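Local coordinates for protein putative acetyltransferase (Clostridium difficile, PDB 3DSB) that probably transfers acyl groups to an unidentified acceptor, as a GNAT-family acetyltransferase, at residues F84-S89 and R123-K128. Sequence-based numbering, arbitrary orientation.
Sequences FLWIQS and RLYVEK. With BET (trimethyl glycine), chain D; BET (trimethyl glycine), chain F.
Arg-123 grips the neighbouring strand through both its backbone and its side chain. Its N donates to Leu-85 O at 2.8 Å and its O accepts from Ile-87 N at 2.9 Å, the two bonds bracketing Trp-86 in a parallel bridge. With CG set beside its own backbone N (chi1 -70°) and the chain extended from there, the side chain runs along one face of the sheet: CB sits over the centre of the Trp-86 six-membered ring, 3.5 Å from its centroid, in a CH-pi contact, and Arg-123 CD passes 3.6 Å from Trp-86 CZ2. The guanidinium then lies flat on Phe-84, planes 16° apart and CZ 3.8 Å from the ring centroid. One trimethyl glycine touches the edges of both groups, while Glu-151 of the second subunit forms a salt bridge with Arg-123 NE. On the other face, Leu-124 CB packs beside Ile-87, and Phe-106 of the helix 101-115 touches both side chains, within the beta-alpha-beta crossover. At Tyr-125 the strands splay apart (37° between axes), and a water takes over the pairing, accepting from Tyr-125 N while donating to Ile-87 O and Gln-88 OE1; Gln-88 NE2 is hydrogen-bonded to Thr-73. The tyrosine ring turns its edge to Trp-86, Tyr-125 CD2 lying 3.9 Å from Trp-86 CZ3. Its hydroxyl bonds to Glu-75 of the second subunit. The splaying is consistent with the V-shaped opening in which other GNAT enzymes hold acetyl-CoA. Cation-pi stack and salt bridge together fix the guanidinium's plane and rotation, and the carboxylate probably offsets the positive charge gathered beside the quaternary ammonium.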
# COMPACT_ATOMS: atom_id res chain seq x y z
N PHE A 84 -5.47 3.24 -5.37
CA PHE A 84 -5.10 4.36 -4.51
C PHE A 84 -3.64 4.64 -4.75
O PHE A 84 -2.83 3.72 -4.90
CB PHE A 84 -5.26 3.94 -3.06
CG PHE A 84 -6.68 3.82 -2.61
CD1 PHE A 84 -7.39 4.95 -2.20
CD2 PHE A 84 -7.31 2.57 -2.59
CE1 PHE A 84 -8.70 4.85 -1.77
CE2 PHE A 84 -8.64 2.46 -2.17
CZ PHE A 84 -9.33 3.60 -1.75
N LEU A 85 -3.31 5.93 -4.78
CA LEU A 85 -1.93 6.33 -4.82
C LEU A 85 -1.49 6.66 -3.38
O LEU A 85 -2.19 7.43 -2.70
CB LEU A 85 -1.82 7.53 -5.77
CG LEU A 85 -0.48 8.15 -6.12
CD1 LEU A 85 -0.49 8.65 -7.55
CD2 LEU A 85 -0.14 9.27 -5.17
N TRP A 86 -0.38 6.04 -2.93
CA TRP A 86 0.10 6.28 -1.55
C TRP A 86 1.40 7.07 -1.62
O TRP A 86 2.40 6.57 -2.12
CB TRP A 86 0.37 4.94 -0.84
CG TRP A 86 -0.83 4.25 -0.38
CD1 TRP A 86 -1.73 3.54 -1.14
CD2 TRP A 86 -1.38 4.29 0.95
NE1 TRP A 86 -2.76 3.05 -0.33
CE2 TRP A 86 -2.55 3.48 0.96
CE3 TRP A 86 -0.93 4.82 2.17
CZ2 TRP A 86 -3.33 3.29 2.12
CZ3 TRP A 86 -1.71 4.65 3.31
CH2 TRP A 86 -2.88 3.87 3.28
N ILE A 87 1.38 8.30 -1.12
CA ILE A 87 2.61 9.13 -1.10
C ILE A 87 3.46 8.63 0.05
O ILE A 87 3.00 8.64 1.21
CB ILE A 87 2.28 10.63 -0.92
CG1 ILE A 87 1.45 11.12 -2.12
CG2 ILE A 87 3.56 11.46 -0.73
CD1 ILE A 87 0.89 12.52 -1.95
N GLN A 88 4.70 8.24 -0.24
CA GLN A 88 5.61 7.64 0.74
C GLN A 88 6.71 8.57 1.21
O GLN A 88 7.26 8.40 2.29
CB GLN A 88 6.26 6.36 0.19
CG GLN A 88 5.27 5.31 -0.26
CD GLN A 88 4.37 4.74 0.84
OE1 GLN A 88 4.52 5.06 2.03
NE2 GLN A 88 3.40 3.89 0.42
N SER A 89 7.04 9.59 0.41
CA SER A 89 8.10 10.51 0.80
C SER A 89 8.06 11.79 -0.01
O SER A 89 7.69 11.79 -1.18
CB SER A 89 9.46 9.86 0.56
OG SER A 89 9.65 9.58 -0.83
N ARG A 123 -3.52 8.61 -0.58
CA ARG A 123 -3.36 8.34 0.85
C ARG A 123 -1.93 8.44 1.31
O ARG A 123 -1.04 8.41 0.50
CB ARG A 123 -3.93 6.96 1.17
CG ARG A 123 -5.44 6.92 1.06
CD ARG A 123 -6.02 5.53 1.23
NE ARG A 123 -7.47 5.66 1.37
CZ ARG A 123 -8.29 4.62 1.46
NH1 ARG A 123 -7.80 3.39 1.41
NH2 ARG A 123 -9.60 4.85 1.58
N LEU A 124 -1.74 8.55 2.63
CA LEU A 124 -0.40 8.38 3.18
C LEU A 124 -0.55 7.93 4.62
O LEU A 124 -1.63 8.10 5.24
CB LEU A 124 0.47 9.65 3.05
CG LEU A 124 -0.01 10.93 3.76
CD1 LEU A 124 0.25 10.91 5.27
CD2 LEU A 124 0.66 12.17 3.13
N TYR A 125 0.51 7.37 5.18
CA TYR A 125 0.54 7.13 6.66
C TYR A 125 1.73 7.88 7.25
O TYR A 125 2.77 8.04 6.58
CB TYR A 125 0.52 5.61 7.05
CG TYR A 125 1.69 4.80 6.48
CD1 TYR A 125 2.91 4.72 7.18
CD2 TYR A 125 1.62 4.18 5.22
CE1 TYR A 125 4.03 4.04 6.66
CE2 TYR A 125 2.71 3.45 4.71
CZ TYR A 125 3.92 3.42 5.42
OH TYR A 125 5.07 2.76 4.94
N VAL A 126 1.57 8.35 8.48
CA VAL A 126 2.60 9.12 9.16
C VAL A 126 2.64 8.79 10.65
O VAL A 126 1.62 8.46 11.25
CB VAL A 126 2.35 10.64 8.92
CG1 VAL A 126 1.00 11.12 9.50
CG2 VAL A 126 3.52 11.50 9.44
N GLU A 127 3.83 8.86 11.23
CA GLU A 127 3.94 8.62 12.67
C GLU A 127 3.01 9.51 13.46
O GLU A 127 2.89 10.71 13.16
CB GLU A 127 5.37 8.91 13.16
CG GLU A 127 6.41 7.97 12.71
CD GLU A 127 7.82 8.38 13.18
OE1 GLU A 127 7.97 9.42 13.84
OE2 GLU A 127 8.78 7.65 12.85
N LYS A 128 2.41 8.97 14.52
CA LYS A 128 1.50 9.77 15.36
C LYS A 128 2.26 10.91 16.07
O LYS A 128 1.66 11.92 16.42
CB LYS A 128 0.80 8.90 16.43
CG LYS A 128 -0.15 7.89 15.84
CD LYS A 128 -0.86 7.09 16.92
CE LYS A 128 -1.85 6.11 16.29
NZ LYS A 128 -2.37 5.12 17.29
N BET D . -11.44 1.56 0.96
CA BET D . -11.11 1.02 -0.40
C BET D . -11.71 -0.31 -0.85
O BET D . -10.98 -1.18 -1.44
OXT BET D . -12.96 -0.41 -0.72
C1 BET D . -10.20 1.59 1.72
C2 BET D . -11.97 2.93 0.94
C3 BET D . -12.41 0.74 1.70
N BET F . 8.45 2.09 7.40
CA BET F . 8.99 1.45 6.18
C BET F . 9.87 2.25 5.25
O BET F . 9.74 2.28 3.93
OXT BET F . 10.81 2.72 5.89
C1 BET F . 8.58 1.23 8.59
C2 BET F . 9.03 3.41 7.69
C3 BET F . 7.03 2.18 7.13
O HOH W 1 2.41 6.73 3.13
O HOH W 2 6.34 5.72 3.92